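Uncharacterized protein (Pyrococcus horikoshii, PDB 1ZJJ) probably acts as a magnesium-dependent phosphatase of the haloacid dehalogenase superfamily, with a magnesium ion bound at its putative active site. Local coordinates at residues I4-D9 / F36-N41; P20-L25 / P251-L256; W206-R211 / K225-L230; D215-K220 / S242-D247. One frame throughout, in Å; residues are numbered along the deposited sequence.

Interactions 1 and 3 are buried parallel strand pairs of one sheet, joined directly because strands 2-6 and 204-209 are neighbours in it; both end on the same magnesium ion. Both rest on backbone hydrogen bonds and side-chain packing, and gain carboxylate and water ligands where the strands end at the metal. Interactions 2 and 4 are partly buried, and in both a loop packs on a helix with little polar bonding. Interaction 2 lies on the sheet face carrying Phe-6, whose ring touches Leu-25, Val-253 and Leu-256. Interaction 4 sits beside interaction 3: its helix is the crossover between the two strands paired there, and Asp-247 meets Ala-226.

Interaction 1. Residues I4-D9 / F36-N41; sequences IIFDMD and FAFLTN. With MG (magnesium ion), chain D.
The first strand of the HAD-type Rossmann fold pairs here with one of its two neighbours, and the chain beyond it carries the DxD motif to magnesium. Strands 4-6 and 36-40 run parallel, their axes 31° apart. The evidence for pairing is three backbone hydrogen bonds: Ala-37 N to Ile-4 O, Phe-6 N to Ala-37 O at 2.8 Å, and Leu-39 N to Phe-6 O.

On one face, Ile-5 CG2 packs 3.7 Å from Leu-39 CB, while its CD1 reaches the methyl of Ala-37. The opposite face is largely aromatic. Phe-6 meets Phe-36 CB with its ring edge, in plane, CE1 lying 4.0 Å from that carbon, and Phe-6 CB approaches Phe-38 CD1. Met-8 crosses the Phe-38 side chain at about a right angle; the bend at chi3 (90°) turns its CE to 3.9 Å from Phe-38 CD2, and SD lies against Thr-40 CB.

At the strand ends, magnesium takes Asp-7 OD2 at 2.2 Å and the backbone O of Asp-9 at 2.3 Å, together with three waters and Asp-210. Placing CG anti to the backbone N (chi1 164°) swings the Asp-7 carboxylate toward the ion. Its OD1 accepts from a metal-bound water and from a second water that in turn accepts from Asn-41 N, and is salt-bridged to Lys-187. A further water joins Asp-9 N to Thr-40 OG1, which is also bonded to Asn-42 N.

Helix 190-199 packs on Ile-5 and Leu-39, helix 47-56 on Met-8 and Phe-38, and strand 204-209 flanks strand 2-6.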
loop_
_atom_site.group_PDB
_atom_site.type_symbol
_atom_site.label_atom_id
_atom_site.label_comp_id
_atom_site.label_asym_id
_atom_site.label_seq_id
_atom_site.Cartn_x
_atom_site.Cartn_y
_atom_site.Cartn_z
ATOM N N ILE B 4 21.267 0.006 27.909
ATOM C CA ILE B 4 21.458 0.204 26.484
ATOM C C ILE B 4 20.552 -0.692 25.648
ATOM O O ILE B 4 20.496 -1.905 25.841
ATOM C CB ILE B 4 22.944 -0.029 26.096
ATOM C CG1 ILE B 4 23.860 0.806 27.009
ATOM C CG2 ILE B 4 23.171 0.358 24.634
ATOM C CD1 ILE B 4 25.346 0.575 26.793
ATOM N N ILE B 5 19.835 -0.069 24.723
ATOM C CA ILE B 5 18.924 -0.779 23.835
ATOM C C ILE B 5 19.567 -0.855 22.443
ATOM O O ILE B 5 19.978 0.169 21.889
ATOM C CB ILE B 5 17.577 -0.025 23.729
ATOM C CG1 ILE B 5 17.068 0.345 25.127
ATOM C CG2 ILE B 5 16.552 -0.884 22.986
ATOM C CD1 ILE B 5 16.882 -0.833 26.062
ATOM N N PHE B 6 19.664 -2.062 21.884
ATOM C CA PHE B 6 20.265 -2.244 20.562
ATOM C C PHE B 6 19.315 -2.738 19.484
ATOM O O PHE B 6 18.564 -3.697 19.690
ATOM C CB PHE B 6 21.402 -3.276 20.577
ATOM C CG PHE B 6 22.542 -2.947 21.497
ATOM C CD1 PHE B 6 22.466 -3.255 22.848
ATOM C CD2 PHE B 6 23.710 -2.372 21.002
ATOM C CE1 PHE B 6 23.541 -3.006 23.696
ATOM C CE2 PHE B 6 24.793 -2.117 21.843
ATOM C CZ PHE B 6 24.705 -2.436 23.193
ATOM N N ASP B 7 19.373 -2.093 18.327
ATOM C CA ASP B 7 18.604 -2.553 17.181
ATOM C C ASP B 7 19.453 -3.758 16.786
ATOM O O ASP B 7 20.598 -3.864 17.228
ATOM C CB ASP B 7 18.628 -1.526 16.057
ATOM C CG ASP B 7 18.175 -2.111 14.739
ATOM O OD1 ASP B 7 16.989 -2.485 14.616
ATOM O OD2 ASP B 7 19.019 -2.206 13.835
ATOM N N MET B 8 18.928 -4.656 15.959
ATOM C CA MET B 8 19.697 -5.836 15.586
ATOM C C MET B 8 20.392 -5.823 14.218
ATOM O O MET B 8 21.609 -5.627 14.143
ATOM C CB MET B 8 18.810 -7.076 15.731
ATOM C CG MET B 8 18.279 -7.227 17.157
ATOM S SD MET B 8 17.208 -8.653 17.455
ATOM C CE MET B 8 18.374 -9.849 17.905
ATOM N N ASP B 9 19.639 -6.031 13.142
ATOM C CA ASP B 9 20.237 -6.065 11.805
ATOM C C ASP B 9 20.962 -4.759 11.468
ATOM O O ASP B 9 20.384 -3.683 11.555
ATOM C CB ASP B 9 19.168 -6.347 10.746
ATOM C CG ASP B 9 19.770 -6.780 9.424
ATOM O OD1 ASP B 9 19.063 -6.733 8.393
ATOM O OD2 ASP B 9 20.955 -7.183 9.420
ATOM N N PHE B 36 20.874 -4.338 29.313
ATOM C CA PHE B 36 20.685 -4.084 27.894
ATOM C C PHE B 36 19.578 -4.952 27.329
ATOM O O PHE B 36 19.164 -5.941 27.943
ATOM C CB PHE B 36 21.995 -4.332 27.131
ATOM C CG PHE B 36 22.474 -5.752 27.198
ATOM C CD1 PHE B 36 22.043 -6.691 26.266
ATOM C CD2 PHE B 36 23.322 -6.166 28.224
ATOM C CE1 PHE B 36 22.450 -8.026 26.353
ATOM C CE2 PHE B 36 23.731 -7.492 28.318
ATOM C CZ PHE B 36 23.294 -8.425 27.381
ATOM N N ALA B 37 19.089 -4.565 26.159
ATOM C CA ALA B 37 18.040 -5.320 25.490
ATOM C C ALA B 37 18.143 -5.078 23.996
ATOM O O ALA B 37 18.670 -4.055 23.558
ATOM C CB ALA B 37 16.674 -4.891 26.001
ATOM N N PHE B 38 17.659 -6.036 23.217
ATOM C CA PHE B 38 17.679 -5.920 21.772
ATOM C C PHE B 38 16.252 -5.558 21.358
ATOM O O PHE B 38 15.278 -6.080 21.916
ATOM C CB PHE B 38 18.146 -7.239 21.149
ATOM C CG PHE B 38 19.554 -7.640 21.550
ATOM C CD1 PHE B 38 20.418 -6.721 22.143
ATOM C CD2 PHE B 38 20.022 -8.927 21.307
ATOM C CE1 PHE B 38 21.728 -7.078 22.489
ATOM C CE2 PHE B 38 21.330 -9.295 21.647
ATOM C CZ PHE B 38 22.184 -8.366 22.240
ATOM N N LEU B 39 16.129 -4.658 20.391
ATOM C CA LEU B 39 14.818 -4.191 19.972
ATOM C C LEU B 39 14.662 -4.155 18.459
ATOM O O LEU B 39 15.191 -3.255 17.804
ATOM C CB LEU B 39 14.593 -2.783 20.554
ATOM C CG LEU B 39 13.216 -2.120 20.409
ATOM C CD1 LEU B 39 12.238 -2.840 21.321
ATOM C CD2 LEU B 39 13.287 -0.639 20.785
ATOM N N THR B 40 13.930 -5.125 17.909
ATOM C CA THR B 40 13.711 -5.190 16.467
ATOM C C THR B 40 12.258 -4.937 16.046
ATOM O O THR B 40 11.321 -5.401 16.705
ATOM C CB THR B 40 14.141 -6.559 15.895
ATOM O OG1 THR B 40 13.903 -6.580 14.483
ATOM C CG2 THR B 40 13.357 -7.691 16.547
ATOM N N ASN B 41 12.086 -4.191 14.952
ATOM C CA ASN B 41 10.783 -3.881 14.386
ATOM C C ASN B 41 10.221 -5.074 13.616
ATOM O O ASN B 41 9.060 -5.106 13.229
ATOM C CB ASN B 41 10.944 -2.684 13.447
ATOM C CG ASN B 41 10.526 -1.426 14.162
ATOM O OD1 ASN B 41 10.191 -1.431 15.344
ATOM N ND2 ASN B 41 10.554 -0.311 13.412
HETATM MG MG MG D . 18.705 -2.123 11.700
HETATM O O HOH W 1 14.541 -2.885 13.317
HETATM O O HOH W 2 17.215 -3.525 11.610
HETATM O O HOH W 3 16.462 -5.814 13.440
HETATM O O HOH W 4 17.218 -0.602 12.007
HETATM O O HOH W 5 18.726 -1.895 9.556
#

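Interaction 2. Residues P20-L25 / P251-L256; sequences PGVREL and PSVYEL
A helix start and a turn close a hydrophobic patch beside the first strand of the HAD-like core: residues 20-25 lead into helix 22-31, with Gly-21 at its N-cap position, and residues 251-256 link strand 248-250 to helix 256-261. No direct hydrogen bond joins the two segments, so the contact rests on apolar packing and one water.

Leu-25 lies roughly perpendicular to Val-253. The leucine pushes CD2 to 3.4 Å from Val-253 CB, tighter than usual van der Waals contact, and the same methyl lies 3.2 Å from Val-253 O. Its other branch, CD1, rests 4.0 Å from Leu-256 CB; chi1 of 172° swings CG away from the backbone N and carries both methyls into the turn. Val-22 CG2 adds a methyl contact to Val-253 CG2. An alanine in place of Leu-25 would remove both branches and is likely to open a gap beside Val-253 and Leu-256.

Nearer the surface, Tyr-254 CD1 comes 3.5 Å from Gly-21 CA, where a side chain on the glycine would clash with the ring, and Glu-24 CB stands at the ring's edge. Ser-252 OG accepts from Tyr-254 N, an ST turn, and donates to Glu-255 OE1 at 2.7 Å. A water bridges the segments by donating to Pro-20 O at 2.6 Å and to Ser-252 OG.

Beneath the patch lies strand 2-6, where Phe-6 touches Leu-25, Val-253 and Leu-256; Val-208 of strand 204-209 touches Val-253 and Leu-256, and Ile-257 of helix 256-261 meets Glu-24 and Leu-25.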
loop_
_atom_site.group_PDB
_atom_site.type_symbol
_atom_site.label_atom_id
_atom_site.label_comp_id
_atom_site.label_asym_id
_atom_site.label_seq_id
_atom_site.Cartn_x
_atom_site.Cartn_y
_atom_site.Cartn_z
ATOM N N PRO B 20 32.510 -7.923 13.956
ATOM C CA PRO B 20 33.601 -8.111 14.914
ATOM C C PRO B 20 33.412 -7.368 16.233
ATOM O O PRO B 20 32.905 -6.256 16.253
ATOM C CB PRO B 20 34.824 -7.609 14.143
ATOM C CG PRO B 20 34.461 -7.877 12.712
ATOM C CD PRO B 20 33.023 -7.425 12.666
ATOM N N GLY B 21 33.821 -8.005 17.329
ATOM C CA GLY B 21 33.738 -7.389 18.644
ATOM C C GLY B 21 32.405 -7.387 19.372
ATOM O O GLY B 21 32.334 -6.944 20.515
ATOM N N VAL B 22 31.342 -7.883 18.749
ATOM C CA VAL B 22 30.058 -7.878 19.435
ATOM C C VAL B 22 30.043 -8.724 20.718
ATOM O O VAL B 22 29.502 -8.297 21.738
ATOM C CB VAL B 22 28.919 -8.313 18.488
ATOM C CG1 VAL B 22 27.599 -8.339 19.252
ATOM C CG2 VAL B 22 28.806 -7.336 17.325
ATOM N N ARG B 23 30.640 -9.913 20.672
ATOM C CA ARG B 23 30.699 -10.764 21.867
ATOM C C ARG B 23 31.417 -10.038 23.003
ATOM O O ARG B 23 30.998 -10.106 24.158
ATOM C CB ARG B 23 31.423 -12.084 21.579
ATOM C CG ARG B 23 31.438 -13.052 22.764
ATOM C CD ARG B 23 32.395 -14.219 22.513
ATOM N NE ARG B 23 33.801 -13.820 22.575
ATOM C CZ ARG B 23 34.486 -13.629 23.696
ATOM N NH1 ARG B 23 33.903 -13.799 24.873
ATOM N NH2 ARG B 23 35.763 -13.278 23.635
ATOM N N GLU B 24 32.507 -9.352 22.660
ATOM C CA GLU B 24 33.261 -8.608 23.660
ATOM C C GLU B 24 32.422 -7.538 24.297
ATOM O O GLU B 24 32.441 -7.389 25.508
ATOM C CB GLU B 24 34.527 -7.966 23.070
ATOM C CG GLU B 24 35.679 -8.920 22.943
ATOM C CD GLU B 24 35.734 -9.605 21.593
ATOM O OE1 GLU B 24 34.712 -9.684 20.877
ATOM O OE2 GLU B 24 36.831 -10.072 21.236
ATOM N N LEU B 25 31.690 -6.799 23.471
ATOM C CA LEU B 25 30.817 -5.748 23.961
ATOM C C LEU B 25 29.838 -6.319 24.977
ATOM O O LEU B 25 29.746 -5.829 26.096
ATOM C CB LEU B 25 30.032 -5.125 22.808
ATOM C CG LEU B 25 28.929 -4.137 23.241
ATOM C CD1 LEU B 25 29.512 -3.018 24.108
ATOM C CD2 LEU B 25 28.264 -3.561 22.006
ATOM N N PRO B 251 31.770 3.792 14.668
ATOM C CA PRO B 251 32.037 2.880 13.553
ATOM C C PRO B 251 31.197 1.603 13.676
ATOM O O PRO B 251 30.642 1.105 12.691
ATOM C CB PRO B 251 33.532 2.600 13.692
ATOM C CG PRO B 251 34.053 3.874 14.302
ATOM C CD PRO B 251 33.020 4.157 15.358
ATOM N N SER B 252 31.124 1.078 14.896
ATOM C CA SER B 252 30.360 -0.132 15.184
ATOM C C SER B 252 30.111 -0.202 16.686
ATOM O O SER B 252 30.628 0.616 17.454
ATOM C CB SER B 252 31.126 -1.382 14.729
ATOM O OG SER B 252 32.161 -1.723 15.638
ATOM N N VAL B 253 29.320 -1.178 17.117
ATOM C CA VAL B 253 29.028 -1.306 18.537
ATOM C C VAL B 253 30.266 -1.686 19.344
ATOM O O VAL B 253 30.283 -1.529 20.561
ATOM C CB VAL B 253 27.934 -2.352 18.796
ATOM C CG1 VAL B 253 26.628 -1.892 18.160
ATOM C CG2 VAL B 253 28.370 -3.707 18.251
ATOM N N TYR B 254 31.301 -2.183 18.675
ATOM C CA TYR B 254 32.510 -2.557 19.401
ATOM C C TYR B 254 33.131 -1.331 20.065
ATOM O O TYR B 254 33.621 -1.404 21.191
ATOM C CB TYR B 254 33.532 -3.213 18.467
ATOM C CG TYR B 254 34.834 -3.554 19.164
ATOM C CD1 TYR B 254 34.869 -4.481 20.204
ATOM C CD2 TYR B 254 36.025 -2.925 18.801
ATOM C CE1 TYR B 254 36.059 -4.772 20.867
ATOM C CE2 TYR B 254 37.220 -3.208 19.455
ATOM C CZ TYR B 254 37.231 -4.130 20.486
ATOM O OH TYR B 254 38.416 -4.406 21.130
ATOM N N GLU B 255 33.099 -0.204 19.361
ATOM C CA GLU B 255 33.655 1.043 19.874
ATOM C C GLU B 255 32.917 1.574 21.103
ATOM O O GLU B 255 33.385 2.508 21.760
ATOM C CB GLU B 255 33.665 2.113 18.779
ATOM C CG GLU B 255 34.791 1.972 17.753
ATOM C CD GLU B 255 34.687 0.717 16.903
ATOM O OE1 GLU B 255 33.598 0.447 16.356
ATOM O OE2 GLU B 255 35.702 0.002 16.772
ATOM N N LEU B 256 31.765 0.985 21.414
ATOM C CA LEU B 256 31.000 1.405 22.582
ATOM C C LEU B 256 31.765 1.090 23.854
ATOM O O LEU B 256 31.555 1.724 24.881
ATOM C CB LEU B 256 29.647 0.691 22.645
ATOM C CG LEU B 256 28.429 1.393 22.049
ATOM C CD1 LEU B 256 27.192 0.514 22.277
ATOM C CD2 LEU B 256 28.238 2.755 22.701
HETATM O O HOH W 6 33.482 -4.140 14.887
#

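Interaction 3. Residues W206-R211 / K225-L230; sequences WMVGDR and KAIMVL. With MG (magnesium ion), chain D.
Trp-206 and Lys-225 open the pairing of strands 206-209 and 225-229, which run parallel at 21° within a beta-alpha-beta unit whose crossover is helix 212-221.

Four backbone hydrogen bonds fix the register: Met-207 N to Lys-225 O at 2.9 Å, Ile-227 N to Met-207 O, Gly-209 N to Ile-227 O, and Val-229 N to Gly-209 O.

The CH-pi contact is made by the lysine chain, which lies alongside the indole. Lys-225 CD sits over the five-membered ring, 9° off its normal and 3.6 Å from Trp-206 CE2, and the bend at chi3 (-71°) keeps CE over the same face, offset toward the rim. Indole NE1 is hydrogen-bonded to Glu-204 OE1.

Apolar contacts continue on this face. Ile-227 CD1 touches both Trp-206 CE3, at 3.7 Å, and Val-208 CG2, while Val-208 CG1 meets Val-229 CG1 at 3.9 Å.

Metal coordination begins where the strand ends. Asp-210 OD1 binds magnesium at 2.3 Å, and OD2 accepts from a metal-bound water at 2.7 Å and from Val-233 N. Asp-7 and Asp-9 complete the protein ligands.

The two carboxylate oxygens of Asp-210 thus have separate tasks, one on the metal and one on its water shell and a backbone N-H; these bonds probably restrict rotation of the group and hold OD1 toward the ion.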
loop_
_atom_site.group_PDB
_atom_site.type_symbol
_atom_site.label_atom_id
_atom_site.label_comp_id
_atom_site.label_asym_id
_atom_site.label_seq_id
_atom_site.Cartn_x
_atom_site.Cartn_y
_atom_site.Cartn_z
ATOM N N TRP B 206 19.764 4.431 26.448
ATOM C CA TRP B 206 20.565 4.704 25.256
ATOM C C TRP B 206 20.009 3.815 24.142
ATOM O O TRP B 206 19.669 2.655 24.381
ATOM C CB TRP B 206 22.031 4.330 25.463
ATOM C CG TRP B 206 22.823 5.237 26.355
ATOM C CD1 TRP B 206 22.349 6.242 27.154
ATOM C CD2 TRP B 206 24.235 5.177 26.579
ATOM N NE1 TRP B 206 23.384 6.805 27.867
ATOM C CE2 TRP B 206 24.551 6.169 27.534
ATOM C CE3 TRP B 206 25.265 4.375 26.067
ATOM C CZ2 TRP B 206 25.858 6.384 27.990
ATOM C CZ3 TRP B 206 26.564 4.586 26.520
ATOM C CH2 TRP B 206 26.847 5.584 27.474
ATOM N N MET B 207 19.917 4.359 22.936
ATOM C CA MET B 207 19.417 3.610 21.784
ATOM C C MET B 207 20.526 3.539 20.740
ATOM O O MET B 207 21.066 4.562 20.327
ATOM C CB MET B 207 18.200 4.312 21.179
ATOM C CG MET B 207 17.595 3.612 19.967
ATOM S SD MET B 207 16.847 2.030 20.397
ATOM C CE MET B 207 17.286 1.026 18.951
ATOM N N VAL B 208 20.869 2.328 20.322
ATOM C CA VAL B 208 21.913 2.140 19.324
ATOM C C VAL B 208 21.300 1.519 18.070
ATOM O O VAL B 208 20.765 0.405 18.117
ATOM C CB VAL B 208 23.023 1.207 19.849
ATOM C CG1 VAL B 208 24.079 1.021 18.786
ATOM C CG2 VAL B 208 23.624 1.766 21.138
ATOM N N GLY B 209 21.372 2.238 16.952
ATOM C CA GLY B 209 20.799 1.726 15.714
ATOM C C GLY B 209 21.523 2.165 14.459
ATOM O O GLY B 209 22.485 2.933 14.522
ATOM N N ASP B 210 21.062 1.672 13.310
ATOM C CA ASP B 210 21.674 2.023 12.030
ATOM C C ASP B 210 20.698 2.737 11.103
ATOM O O ASP B 210 21.082 3.148 10.009
ATOM C CB ASP B 210 22.204 0.776 11.322
ATOM C CG ASP B 210 21.093 -0.141 10.879
ATOM O OD1 ASP B 210 20.298 -0.522 11.755
ATOM O OD2 ASP B 210 21.010 -0.469 9.674
ATOM N N ARG B 211 19.442 2.871 11.525
ATOM C CA ARG B 211 18.436 3.557 10.713
ATOM C C ARG B 211 17.995 4.869 11.360
ATOM O O ARG B 211 17.595 4.903 12.520
ATOM C CB ARG B 211 17.205 2.671 10.485
ATOM C CG ARG B 211 17.414 1.534 9.484
ATOM C CD ARG B 211 16.151 0.668 9.338
ATOM N NE ARG B 211 16.424 -0.554 8.588
ATOM C CZ ARG B 211 16.256 -0.690 7.274
ATOM N NH1 ARG B 211 15.801 0.321 6.547
ATOM N NH2 ARG B 211 16.561 -1.838 6.681
ATOM N N LYS B 225 19.530 8.564 24.503
ATOM C CA LYS B 225 20.742 9.008 23.830
ATOM C C LYS B 225 20.716 8.333 22.463
ATOM O O LYS B 225 20.601 7.107 22.374
ATOM C CB LYS B 225 21.989 8.575 24.606
ATOM C CG LYS B 225 23.300 8.979 23.936
ATOM C CD LYS B 225 24.511 8.446 24.689
ATOM C CE LYS B 225 24.708 9.157 26.016
ATOM N NZ LYS B 225 25.071 10.588 25.808
ATOM N N ALA B 226 20.814 9.132 21.405
ATOM C CA ALA B 226 20.767 8.613 20.038
ATOM C C ALA B 226 22.145 8.263 19.477
ATOM O O ALA B 226 22.899 9.136 19.029
ATOM C CB ALA B 226 20.060 9.630 19.123
ATOM N N ILE B 227 22.467 6.975 19.496
ATOM C CA ILE B 227 23.753 6.505 18.999
ATOM C C ILE B 227 23.595 5.755 17.689
ATOM O O ILE B 227 22.883 4.756 17.615
ATOM C CB ILE B 227 24.430 5.554 20.004
ATOM C CG1 ILE B 227 24.491 6.208 21.389
ATOM C CG2 ILE B 227 25.828 5.192 19.504
ATOM C CD1 ILE B 227 24.974 5.273 22.486
ATOM N N MET B 228 24.257 6.237 16.648
ATOM C CA MET B 228 24.176 5.574 15.361
ATOM C C MET B 228 25.501 4.909 15.023
ATOM O O MET B 228 26.575 5.464 15.274
ATOM C CB MET B 228 23.808 6.573 14.258
ATOM C CG MET B 228 23.523 5.912 12.918
ATOM S SD MET B 228 23.051 7.065 11.603
ATOM C CE MET B 228 24.527 7.081 10.607
ATOM N N VAL B 229 25.423 3.700 14.477
ATOM C CA VAL B 229 26.624 2.985 14.062
ATOM C C VAL B 229 26.624 2.996 12.539
ATOM O O VAL B 229 25.572 3.155 11.915
ATOM C CB VAL B 229 26.650 1.530 14.585
ATOM C CG1 VAL B 229 26.848 1.530 16.094
ATOM C CG2 VAL B 229 25.367 0.805 14.198
ATOM N N LEU B 230 27.795 2.835 11.939
ATOM C CA LEU B 230 27.904 2.876 10.483
ATOM C C LEU B 230 27.933 1.506 9.796
ATOM O O LEU B 230 28.163 1.416 8.589
ATOM C CB LEU B 230 29.149 3.684 10.109
ATOM C CG LEU B 230 29.170 5.066 10.768
ATOM C CD1 LEU B 230 30.481 5.773 10.476
ATOM C CD2 LEU B 230 28.001 5.885 10.264
HETATM MG MG MG D . 18.705 -2.123 11.700
HETATM O O HOH W 5 18.726 -1.895 9.556
HETATM O O HOH W 4 17.218 -0.602 12.007
HETATM O O HOH W 2 17.215 -3.525 11.610
#

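Interaction 4. Residues D215-K220 / S242-D247; sequences DIAFAK and SEYKPD
This is a helix-loop packing contact at the edge of the HAD-type Rossmann fold, where the crossover helix 212-221 is lined by the loop running from helix 236-240 to strand 248-250. It is partly buried and mainly apolar. Ala-217 CB lies over one face of the Tyr-244 ring, 3.5 Å from its centroid and 16° off the normal, a CH-pi contact; Glu-243 CG lies over the opposite face. Beside it, Ile-216 CG2 reaches Tyr-244 CB at 3.9 Å and Pro-246 CG at 4.1 Å, the isoleucine and tyrosine side chains running antiparallel to each other. A serine in place of Tyr-244 would take away the ring and would probably leave the Ala-217 methyl without its aromatic cover.

Asp-247 ties the loop to strand 225-229 by accepting from Ala-226 N through OD2. Its OD1 stays 4.6 Å from Lys-220 NZ, too far for a salt bridge. The lysine instead curls back, bent at chi2, chi3 and chi4, and forms the one hydrogen bond across the contact: Lys-220 NZ donates to Lys-245 O at 3.0 Å, in the carbonyl plane and on a lone pair, with a C=O...N angle of 137°.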
loop_
_atom_site.group_PDB
_atom_site.type_symbol
_atom_site.label_atom_id
_atom_site.label_comp_id
_atom_site.label_asym_id
_atom_site.label_seq_id
_atom_site.Cartn_x
_atom_site.Cartn_y
_atom_site.Cartn_z
ATOM N N ASP B 215 15.311 3.911 14.304
ATOM C CA ASP B 215 16.165 3.905 15.485
ATOM C C ASP B 215 16.465 5.287 16.068
ATOM O O ASP B 215 16.163 5.554 17.231
ATOM C CB ASP B 215 17.475 3.182 15.169
ATOM C CG ASP B 215 17.251 1.755 14.728
ATOM O OD1 ASP B 215 16.444 1.059 15.377
ATOM O OD2 ASP B 215 17.878 1.328 13.743
ATOM N N ILE B 216 17.053 6.165 15.268
ATOM C CA ILE B 216 17.396 7.489 15.770
ATOM C C ILE B 216 16.165 8.351 16.044
ATOM O O ILE B 216 16.127 9.088 17.029
ATOM C CB ILE B 216 18.356 8.209 14.800
ATOM C CG1 ILE B 216 19.584 7.330 14.558
ATOM C CG2 ILE B 216 18.794 9.546 15.384
ATOM C CD1 ILE B 216 20.290 6.881 15.837
ATOM N N ALA B 217 15.152 8.249 15.188
ATOM C CA ALA B 217 13.933 9.024 15.382
ATOM C C ALA B 217 13.311 8.636 16.722
ATOM O O ALA B 217 12.800 9.473 17.459
ATOM C CB ALA B 217 12.960 8.749 14.247
ATOM N N PHE B 218 13.384 7.344 17.024
ATOM C CA PHE B 218 12.853 6.772 18.251
ATOM C C PHE B 218 13.543 7.386 19.471
ATOM O O PHE B 218 12.889 7.881 20.384
ATOM C CB PHE B 218 13.086 5.257 18.211
ATOM C CG PHE B 218 12.497 4.500 19.369
ATOM C CD1 PHE B 218 11.141 4.576 19.658
ATOM C CD2 PHE B 218 13.297 3.647 20.128
ATOM C CE1 PHE B 218 10.585 3.808 20.686
ATOM C CE2 PHE B 218 12.757 2.877 21.153
ATOM C CZ PHE B 218 11.395 2.957 21.434
ATOM N N ALA B 219 14.872 7.354 19.471
ATOM C CA ALA B 219 15.658 7.887 20.582
ATOM C C ALA B 219 15.345 9.352 20.867
ATOM O O ALA B 219 15.131 9.732 22.018
ATOM C CB ALA B 219 17.129 7.724 20.294
ATOM N N LYS B 220 15.320 10.160 19.812
ATOM C CA LYS B 220 15.038 11.590 19.943
ATOM C C LYS B 220 13.634 11.919 20.433
ATOM O O LYS B 220 13.459 12.834 21.226
ATOM C CB LYS B 220 15.280 12.289 18.611
ATOM C CG LYS B 220 16.687 12.134 18.108
ATOM C CD LYS B 220 17.694 12.317 19.231
ATOM C CE LYS B 220 18.002 13.791 19.449
ATOM N NZ LYS B 220 18.217 14.568 18.201
ATOM N N SER B 242 18.429 14.464 7.112
ATOM C CA SER B 242 17.461 13.850 8.000
ATOM C C SER B 242 17.131 14.732 9.179
ATOM O O SER B 242 17.995 15.382 9.771
ATOM C CB SER B 242 17.964 12.512 8.527
ATOM O OG SER B 242 16.946 11.870 9.264
ATOM N N GLU B 243 15.850 14.738 9.503
ATOM C CA GLU B 243 15.306 15.503 10.612
ATOM C C GLU B 243 15.804 14.948 11.948
ATOM O O GLU B 243 15.786 15.645 12.969
ATOM C CB GLU B 243 13.781 15.437 10.546
ATOM C CG GLU B 243 13.089 15.356 11.880
ATOM C CD GLU B 243 11.591 15.333 11.737
ATOM O OE1 GLU B 243 11.098 14.949 10.657
ATOM O OE2 GLU B 243 10.901 15.697 12.710
ATOM N N TYR B 244 16.261 13.701 11.937
ATOM C CA TYR B 244 16.757 13.059 13.145
ATOM C C TYR B 244 18.281 13.118 13.174
ATOM O O TYR B 244 18.942 12.708 12.223
ATOM C CB TYR B 244 16.272 11.610 13.163
ATOM C CG TYR B 244 14.849 11.515 12.698
ATOM C CD1 TYR B 244 13.801 11.964 13.500
ATOM C CD2 TYR B 244 14.561 11.077 11.414
ATOM C CE1 TYR B 244 12.495 11.986 13.024
ATOM C CE2 TYR B 244 13.266 11.094 10.920
ATOM C CZ TYR B 244 12.237 11.547 11.727
ATOM O OH TYR B 244 10.960 11.561 11.220
ATOM N N LYS B 245 18.812 13.642 14.277
ATOM C CA LYS B 245 20.251 13.798 14.498
ATOM C C LYS B 245 20.814 12.951 15.650
ATOM O O LYS B 245 20.408 13.080 16.799
ATOM C CB LYS B 245 20.580 15.275 14.752
ATOM C CG LYS B 245 20.868 16.091 13.512
ATOM C CD LYS B 245 19.717 16.017 12.520
ATOM C CE LYS B 245 19.678 17.263 11.651
ATOM N NZ LYS B 245 20.110 17.054 10.249
ATOM N N PRO B 246 21.781 12.077 15.344
ATOM C CA PRO B 246 22.381 11.227 16.377
ATOM C C PRO B 246 23.176 12.074 17.362
ATOM O O PRO B 246 23.765 13.079 16.969
ATOM C CB PRO B 246 23.294 10.288 15.585
ATOM C CG PRO B 246 22.688 10.248 14.227
ATOM C CD PRO B 246 22.270 11.707 14.009
ATOM N N ASP B 247 23.191 11.667 18.629
ATOM C CA ASP B 247 23.944 12.375 19.651
ATOM C C ASP B 247 25.386 11.903 19.560
ATOM O O ASP B 247 26.311 12.599 19.968
ATOM C CB ASP B 247 23.405 12.054 21.046
ATOM C CG ASP B 247 22.004 12.552 21.254
ATOM O OD1 ASP B 247 21.759 13.739 20.951
ATOM O OD2 ASP B 247 21.155 11.768 21.730
#